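Local coordinates for protein cystathionine gamma-synthase (Xanthomonas oryzae pv. oryzae KACC 10331, PDB 6LD7) that probably makes cystathionine in methionine biosynthesis, using pyridoxal 5'-phosphate as cofactor, at residues L329-L334 against A380-I385; H280-Q285 against R393-L398; L95-Q100 against V234-A239. The protein carries 1 engineered substitution. All coordinates share one frame; numbering follows the deposited sequence.

Contact 3 closes first along the chain. It joins helix 87-98 to helix 227-240, in the part of the chain that forms the seven-stranded mixed sheet and its helices. Contacts 1 and 2 come later and belong together. Both use helix 380-396 and both reach the five-stranded sheet, in which 283-287 and 333-334 are the outermost strands within this chain. Contact 1 is nested in the loop that contact 2 closes, and their centres are about 17 Å apart. Contact 3 lies across the centre of the chain, about 43 Å and about 49 Å from them between centres. Contacts 1 and 3 also touch other subunits, so they join local packing to the tetramer; contact 2 stays within its own chain.

Contact 1: L329-L334 against A380-I385; sequences LRYFTL and AEDLLI
Asp-382, which packs against Tyr-331, has a carboxylate oxygen that several groups grip. Its OD2 is hydrogen-bonded to Thr-15 N and Thr-18 OG1 of a second subunit, and weakly to Ser-379 OG of its own chain. These partners hold the carboxylate, while the CB of the same side chain meets the tyrosine. Tyr-331 CE2 lies 3.6 Å from Asp-382 CB. The neighbouring ring atom, Tyr-331 CD2, comes 3.6 Å from the backbone oxygen Asp-382 O, which sits at the ring edge, near its plane. The two side chains cross obliquely, with ring and carboxylate planes 44° apart. One ring face is covered by Arg-330 CB from the preceding residue, 3.9 Å above the ring plane and over its centre.

The second half of the contact is apolar. One methyl of Leu-383 serves two aromatic residues. Its CD2 is 3.9 Å from Tyr-331 CB and 4.0 Å from Phe-332 CE1. The Phe-332 side chain crosses that of Leu-383 at about a right angle. Phe-332 starts out with CG anti to its carbonyl carbon (chi1 -70°), and the far end of its ring comes nearer the helix than its CB does. Segment 329-334 is also tied to the helix through its backbone: Arg-330 N and Tyr-331 N bond OD1 and OD2 of Asp-386, one turn beyond Asp-382.

All four touching residues are buried. In the C-terminal domain of this fold-type I enzyme, they pack the start of helix 380-396 onto segment 329-334, whose Leu-334 bonds the backbone of a third subunit. Phe-332 rests on Ile-345 of strand 344-346. Leu-383 reaches Asn-269 and Ile-273, which places this helix turn between the five-stranded sheet and helix 259-277.

Contact 2: H280-Q285 against R393-L398; sequences HAMVNQ and RAEATL
The apolar contacts all run through Met-282, whose side chain meets Ala-394, Glu-395 and Leu-398. Its methyl CE is 3.7 Å from Ala-394 CB. The same CE reaches the helix backbone, 3.5 Å from Glu-395 N. One atom back, the sulfur SD lies 3.8 Å from Leu-398 CD1. These two side chains reach toward each other tip to tip. SD also passes 3.9 Å from Glu-395 CB, and here the side chains cross at about a right angle. The thioether is bent at both of its outer torsions (chi2 -60°, chi3 -65°). This folds the methyl onto the helix surface. The Glu-395 side chain is extended beyond CG. Met-282 meets its CB, CA and backbone N, while the carboxylate takes no part.

Met-282 is the third residue of a type I beta turn from His-280 to Val-283. The turn leads into strand 283-287, an outermost strand of the five-stranded sheet within this chain. Helix 380-396, the last helix of the chain, packs against that turn with its final residues. Ala-394 also touches Leu-315 of strand 310-315 and Ala-321 of helix 319-327, and Met-282 also packs on Leu-391.

None of the hydrogen bonds joins the two segments. Met-282 is backbone-bonded to Glu-316, and Arg-393 NH1 to Phe-325 O. Val-283 N closes the turn on His-280 O. Met-282 N gives a nearly straight bond to His-280 ND1, 3.0 Å long at 175°, close to the imidazole plane. With ND1 accepting, a neutral ring would probably carry its proton on NE2. On the helix side, Thr-397 OG1 donates to Ala-394 O at 2.7 Å, in the carbonyl plane. Thr-397 N makes a weak bond to the same oxygen.

Contact 3: L95-Q100 against V234-A239; sequences LNAVLQ and VWWANA
One face of the Trp-236 indole is covered by the backbone of Asn-96 and Ala-97. Ala-97 CA makes a CH-pi contact, 3.9 Å from the centroid of the five-membered ring and 20° off its normal. Ala-97 CB adds an apolar touch, 3.8 Å from Trp-236 CD1. Asn-96 O lies over the same face, 3.7 Å from Trp-236 CE2. Asn-96 CB meets the benzene part at CE3.

A water extends this shell. It accepts from Trp-236 NE1 at 3.1 Å and donates to Ala-97 O at 3.2 Å, bridging helix 227-240 to helix 87-98. The opposite face of the indole is covered by Trp-235 CZ3, so the ring is held between its neighbour and the other helix. The amide of Asn-96 turns back to its own helix, with ND2 bonded to Asn-92 O. Both helices belong to the large PLP-binding domain of this fold-type I enzyme, where they meet a third subunit. Its Lys-125 NZ bonds both Asn-96 O and Leu-99 O, and its Ala-121 packs on Trp-236.

A carbonyl oxygen over an indole face would be mildly unfavourable by itself. The neighbouring subunit's Lys-125 ammonium probably offsets this by drawing on the oxygen's charge.

Contact 1: L329-L334 against A380-I385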
# COMPACT_ATOMS: atom_id res chain seq x y z
N LEU C 329 32.70 2.62 -6.54
CA LEU C 329 31.95 1.36 -6.71
C LEU C 329 30.62 1.66 -7.40
O LEU C 329 29.92 2.58 -6.95
CB LEU C 329 31.70 0.76 -5.33
CG LEU C 329 32.93 0.14 -4.68
CD1 LEU C 329 32.58 -0.30 -3.28
CD2 LEU C 329 33.45 -1.03 -5.50
N ARG C 330 30.30 1.00 -8.51
CA ARG C 330 29.03 1.25 -9.24
C ARG C 330 27.91 0.31 -8.79
O ARG C 330 26.74 0.66 -8.96
CB ARG C 330 29.27 1.12 -10.73
CG ARG C 330 30.48 1.91 -11.24
CD ARG C 330 30.63 1.75 -12.77
NE ARG C 330 29.53 2.52 -13.35
CZ ARG C 330 28.52 2.07 -14.13
NH1 ARG C 330 28.43 0.83 -14.57
NH2 ARG C 330 27.58 2.93 -14.50
N TYR C 331 28.21 -0.83 -8.20
CA TYR C 331 27.15 -1.86 -8.00
C TYR C 331 27.08 -2.30 -6.54
O TYR C 331 26.30 -3.19 -6.24
CB TYR C 331 27.35 -3.05 -8.96
CG TYR C 331 27.52 -2.65 -10.40
CD1 TYR C 331 26.61 -1.80 -11.04
CD2 TYR C 331 28.52 -3.21 -11.15
CE1 TYR C 331 26.77 -1.43 -12.37
CE2 TYR C 331 28.71 -2.86 -12.47
CZ TYR C 331 27.84 -1.98 -13.08
OH TYR C 331 28.10 -1.76 -14.39
N PHE C 332 27.82 -1.67 -5.65
CA PHE C 332 27.73 -1.91 -4.18
C PHE C 332 27.39 -0.56 -3.55
O PHE C 332 28.13 0.38 -3.73
CB PHE C 332 29.05 -2.41 -3.61
CG PHE C 332 29.46 -3.82 -4.00
CD1 PHE C 332 29.99 -4.09 -5.26
CD2 PHE C 332 29.15 -4.89 -3.19
CE1 PHE C 332 30.31 -5.37 -5.64
CE2 PHE C 332 29.47 -6.19 -3.57
CZ PHE C 332 30.02 -6.42 -4.81
N THR C 333 26.26 -0.45 -2.89
CA THR C 333 25.84 0.80 -2.21
C THR C 333 26.44 0.77 -0.81
O THR C 333 26.23 -0.23 -0.10
CB THR C 333 24.31 0.85 -2.19
OG1 THR C 333 23.90 0.84 -3.54
CG2 THR C 333 23.72 2.08 -1.57
N LEU C 334 27.07 1.86 -0.42
CA LEU C 334 27.60 2.08 0.92
C LEU C 334 26.45 2.32 1.86
O LEU C 334 25.80 3.44 1.85
CB LEU C 334 28.64 3.20 0.84
CG LEU C 334 29.37 3.50 2.15
CD1 LEU C 334 30.35 2.37 2.50
CD2 LEU C 334 30.10 4.85 2.02
N ALA C 380 27.03 -11.92 -11.83
CA ALA C 380 28.38 -12.15 -11.30
C ALA C 380 29.40 -11.33 -12.09
O ALA C 380 30.34 -10.74 -11.50
CB ALA C 380 28.70 -13.60 -11.37
N GLU C 381 29.30 -11.30 -13.41
CA GLU C 381 30.34 -10.59 -14.23
C GLU C 381 30.48 -9.13 -13.79
O GLU C 381 31.64 -8.65 -13.72
CB GLU C 381 30.11 -10.72 -15.73
CG GLU C 381 28.94 -9.95 -16.33
CD GLU C 381 28.61 -10.31 -17.78
OE1 GLU C 381 29.14 -9.61 -18.67
OE2 GLU C 381 27.77 -11.21 -18.03
N ASP C 382 29.37 -8.44 -13.56
CA ASP C 382 29.40 -6.99 -13.19
C ASP C 382 29.98 -6.81 -11.80
O ASP C 382 30.80 -5.92 -11.62
CB ASP C 382 28.02 -6.35 -13.28
CG ASP C 382 27.48 -6.24 -14.69
OD1 ASP C 382 28.33 -6.04 -15.62
OD2 ASP C 382 26.21 -6.38 -14.88
N LEU C 383 29.51 -7.59 -10.82
CA LEU C 383 30.07 -7.47 -9.46
C LEU C 383 31.57 -7.68 -9.50
O LEU C 383 32.27 -6.95 -8.80
CB LEU C 383 29.41 -8.46 -8.51
CG LEU C 383 27.91 -8.28 -8.41
CD1 LEU C 383 27.33 -9.20 -7.33
CD2 LEU C 383 27.56 -6.80 -8.11
N LEU C 384 32.07 -8.63 -10.29
CA LEU C 384 33.54 -8.90 -10.34
C LEU C 384 34.31 -7.75 -11.02
O LEU C 384 35.37 -7.32 -10.52
CB LEU C 384 33.81 -10.20 -11.06
CG LEU C 384 33.33 -11.47 -10.38
CD1 LEU C 384 33.49 -12.63 -11.36
CD2 LEU C 384 34.12 -11.76 -9.14
N ILE C 385 33.78 -7.18 -12.07
CA ILE C 385 34.41 -5.99 -12.74
C ILE C 385 34.48 -4.84 -11.72
O ILE C 385 35.57 -4.24 -11.50
CB ILE C 385 33.58 -5.61 -13.96
CG1 ILE C 385 33.76 -6.64 -15.10
CG2 ILE C 385 33.90 -4.17 -14.39
CD1 ILE C 385 32.70 -6.46 -16.20

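Contact 2: H280-Q285 against R393-L398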
# COMPACT_ATOMS: atom_id res chain seq x y z
N HIS C 280 44.04 -12.75 -3.46
CA HIS C 280 44.38 -11.56 -4.27
C HIS C 280 45.46 -10.79 -3.50
O HIS C 280 45.42 -10.72 -2.25
CB HIS C 280 43.14 -10.73 -4.57
CG HIS C 280 43.36 -9.59 -5.50
ND1 HIS C 280 44.06 -8.47 -5.10
CD2 HIS C 280 42.96 -9.38 -6.78
CE1 HIS C 280 44.08 -7.60 -6.09
NE2 HIS C 280 43.44 -8.14 -7.14
N ALA C 281 46.37 -10.16 -4.22
CA ALA C 281 47.52 -9.46 -3.61
C ALA C 281 47.04 -8.33 -2.69
O ALA C 281 47.74 -8.00 -1.81
CB ALA C 281 48.44 -8.94 -4.73
N MET C 282 45.91 -7.68 -2.94
CA MET C 282 45.51 -6.51 -2.13
C MET C 282 44.69 -6.95 -0.91
O MET C 282 44.24 -6.10 -0.17
CB MET C 282 44.69 -5.55 -3.00
CG MET C 282 45.56 -4.73 -3.97
SD MET C 282 46.74 -3.75 -2.97
CE MET C 282 45.67 -2.64 -2.07
N VAL C 283 44.43 -8.25 -0.73
CA VAL C 283 43.53 -8.75 0.34
C VAL C 283 44.32 -9.65 1.30
O VAL C 283 44.79 -10.68 0.84
CB VAL C 283 42.37 -9.54 -0.29
CG1 VAL C 283 41.44 -10.10 0.76
CG2 VAL C 283 41.58 -8.72 -1.27
N ASN C 284 44.42 -9.27 2.56
CA ASN C 284 45.17 -10.00 3.62
C ASN C 284 44.35 -11.15 4.13
O ASN C 284 44.95 -12.08 4.51
CB ASN C 284 45.56 -9.09 4.81
CG ASN C 284 46.44 -7.94 4.34
OD1 ASN C 284 47.14 -8.04 3.33
ND2 ASN C 284 46.38 -6.82 5.02
N GLN C 285 43.02 -11.08 4.18
CA GLN C 285 42.19 -12.18 4.76
C GLN C 285 40.77 -12.08 4.22
O GLN C 285 40.21 -10.91 4.01
CB GLN C 285 42.21 -12.00 6.28
CG GLN C 285 41.57 -13.09 7.06
CD GLN C 285 42.27 -14.41 6.88
OE1 GLN C 285 43.47 -14.48 7.02
NE2 GLN C 285 41.52 -15.41 6.47
N ARG C 393 42.05 0.67 -7.72
CA ARG C 393 42.14 1.99 -7.06
C ARG C 393 42.89 1.90 -5.74
O ARG C 393 43.76 2.82 -5.48
CB ARG C 393 40.80 2.58 -6.68
CG ARG C 393 39.97 3.16 -7.82
CD ARG C 393 38.67 3.60 -7.07
NE ARG C 393 37.82 2.97 -7.97
CZ ARG C 393 36.85 2.11 -7.88
NH1 ARG C 393 36.23 1.69 -6.81
NH2 ARG C 393 36.50 1.69 -9.06
N ALA C 394 42.59 0.89 -4.92
CA ALA C 394 43.27 0.69 -3.62
C ALA C 394 44.79 0.48 -3.84
O ALA C 394 45.56 1.02 -3.09
CB ALA C 394 42.72 -0.51 -2.88
N GLU C 395 45.19 -0.39 -4.74
CA GLU C 395 46.59 -0.68 -5.07
C GLU C 395 47.33 0.63 -5.42
O GLU C 395 48.43 0.82 -4.89
CB GLU C 395 46.67 -1.64 -6.24
CG GLU C 395 48.10 -1.92 -6.68
CD GLU C 395 48.26 -3.11 -7.60
OE1 GLU C 395 49.40 -3.43 -7.93
OE2 GLU C 395 47.25 -3.73 -7.97
N ALA C 396 46.70 1.56 -6.13
CA ALA C 396 47.29 2.85 -6.57
C ALA C 396 47.51 3.82 -5.40
O ALA C 396 48.28 4.73 -5.61
CB ALA C 396 46.44 3.47 -7.65
N THR C 397 46.92 3.66 -4.21
CA THR C 397 47.44 4.28 -2.97
C THR C 397 48.76 3.52 -2.74
O THR C 397 49.35 3.20 -3.74
CB THR C 397 46.33 4.31 -1.92
OG1 THR C 397 46.13 3.01 -1.37
CG2 THR C 397 45.03 4.86 -2.49
N LEU C 398 49.13 3.04 -1.57
CA LEU C 398 50.39 2.22 -1.37
C LEU C 398 51.65 3.01 -1.75
O LEU C 398 51.83 3.35 -2.95
CB LEU C 398 50.36 0.90 -2.15
CG LEU C 398 49.33 -0.14 -1.73
CD1 LEU C 398 49.72 -1.52 -2.18
CD2 LEU C 398 49.10 -0.13 -0.23

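Contact 3: L95-Q100 against V234-A239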
# COMPACT_ATOMS: atom_id res chain seq x y z
N LEU C 95 13.04 -12.01 25.48
CA LEU C 95 13.52 -11.57 26.81
C LEU C 95 12.37 -11.47 27.80
O LEU C 95 12.55 -11.92 28.94
CB LEU C 95 14.24 -10.24 26.73
CG LEU C 95 15.47 -10.22 25.83
CD1 LEU C 95 16.01 -8.77 25.79
CD2 LEU C 95 16.53 -11.18 26.30
N ASN C 96 11.24 -10.90 27.39
CA ASN C 96 10.07 -10.73 28.27
C ASN C 96 9.33 -12.05 28.43
O ASN C 96 8.81 -12.31 29.51
CB ASN C 96 9.12 -9.69 27.70
CG ASN C 96 9.58 -8.28 27.97
OD1 ASN C 96 9.28 -7.74 29.04
ND2 ASN C 96 10.24 -7.66 27.00
N ALA C 97 9.24 -12.92 27.45
CA ALA C 97 8.48 -14.16 27.66
C ALA C 97 9.29 -15.12 28.52
O ALA C 97 8.73 -15.98 29.21
CB ALA C 97 8.15 -14.83 26.38
N VAL C 98 10.59 -15.07 28.44
CA VAL C 98 11.40 -16.14 29.03
C VAL C 98 12.03 -15.73 30.35
O VAL C 98 12.27 -16.64 31.09
CB VAL C 98 12.47 -16.62 28.04
CG1 VAL C 98 13.34 -17.65 28.65
CG2 VAL C 98 11.81 -17.24 26.86
N LEU C 99 12.55 -14.55 30.52
CA LEU C 99 13.41 -14.20 31.68
C LEU C 99 12.63 -13.41 32.73
O LEU C 99 11.60 -12.78 32.40
CB LEU C 99 14.55 -13.30 31.19
CG LEU C 99 15.48 -13.89 30.15
CD1 LEU C 99 16.52 -12.91 29.68
CD2 LEU C 99 16.18 -15.06 30.77
N GLN C 100 13.14 -13.38 33.94
CA GLN C 100 12.69 -12.53 35.07
C GLN C 100 13.88 -12.26 36.00
O GLN C 100 14.89 -13.01 35.91
CB GLN C 100 11.58 -13.27 35.81
CG GLN C 100 12.04 -14.54 36.48
CD GLN C 100 10.84 -15.18 37.13
OE1 GLN C 100 9.71 -14.86 36.80
NE2 GLN C 100 11.04 -16.02 38.11
N VAL C 234 2.70 -15.32 21.96
CA VAL C 234 1.51 -14.63 21.43
C VAL C 234 1.00 -13.70 22.53
O VAL C 234 0.62 -12.58 22.26
CB VAL C 234 0.48 -15.68 20.98
CG1 VAL C 234 -0.93 -15.08 20.77
CG2 VAL C 234 0.92 -16.40 19.68
N TRP C 235 0.90 -14.21 23.75
CA TRP C 235 0.32 -13.44 24.86
C TRP C 235 1.22 -12.21 25.15
O TRP C 235 0.71 -11.13 25.21
CB TRP C 235 0.17 -14.37 26.05
CG TRP C 235 -0.57 -13.71 27.16
CD1 TRP C 235 -1.90 -13.89 27.46
CD2 TRP C 235 -0.02 -12.76 28.13
NE1 TRP C 235 -2.20 -13.14 28.58
CE2 TRP C 235 -1.10 -12.43 29.00
CE3 TRP C 235 1.26 -12.23 28.41
CZ2 TRP C 235 -0.93 -11.51 30.05
CZ3 TRP C 235 1.42 -11.31 29.42
CH2 TRP C 235 0.34 -10.96 30.25
N TRP C 236 2.53 -12.39 25.25
CA TRP C 236 3.49 -11.30 25.54
C TRP C 236 3.54 -10.30 24.39
O TRP C 236 3.66 -9.07 24.66
CB TRP C 236 4.85 -11.85 25.88
CG TRP C 236 4.91 -12.31 27.31
CD1 TRP C 236 4.88 -13.59 27.75
CD2 TRP C 236 5.13 -11.47 28.46
NE1 TRP C 236 4.97 -13.59 29.10
CE2 TRP C 236 5.07 -12.32 29.58
CE3 TRP C 236 5.12 -10.09 28.67
CZ2 TRP C 236 5.20 -11.86 30.89
CZ3 TRP C 236 5.27 -9.61 29.95
CH2 TRP C 236 5.31 -10.49 31.05
N ALA C 237 3.45 -10.75 23.14
CA ALA C 237 3.49 -9.82 22.00
C ALA C 237 2.26 -8.90 22.01
O ALA C 237 2.44 -7.69 21.76
CB ALA C 237 3.66 -10.57 20.67
N ASN C 238 1.10 -9.44 22.30
CA ASN C 238 -0.18 -8.69 22.44
C ASN C 238 -0.03 -7.71 23.63
O ASN C 238 -0.30 -6.53 23.48
CB ASN C 238 -1.36 -9.65 22.57
CG ASN C 238 -2.64 -8.88 22.86
OD1 ASN C 238 -3.00 -8.06 22.04
ND2 ASN C 238 -3.21 -8.99 24.07
N ALA C 239 0.42 -8.18 24.79
CA ALA C 239 0.47 -7.41 26.05
C ALA C 239 1.49 -6.27 25.93
O ALA C 239 1.22 -5.20 26.42
CB ALA C 239 0.85 -8.28 27.21
O HOH W 1 5.57 -16.56 29.56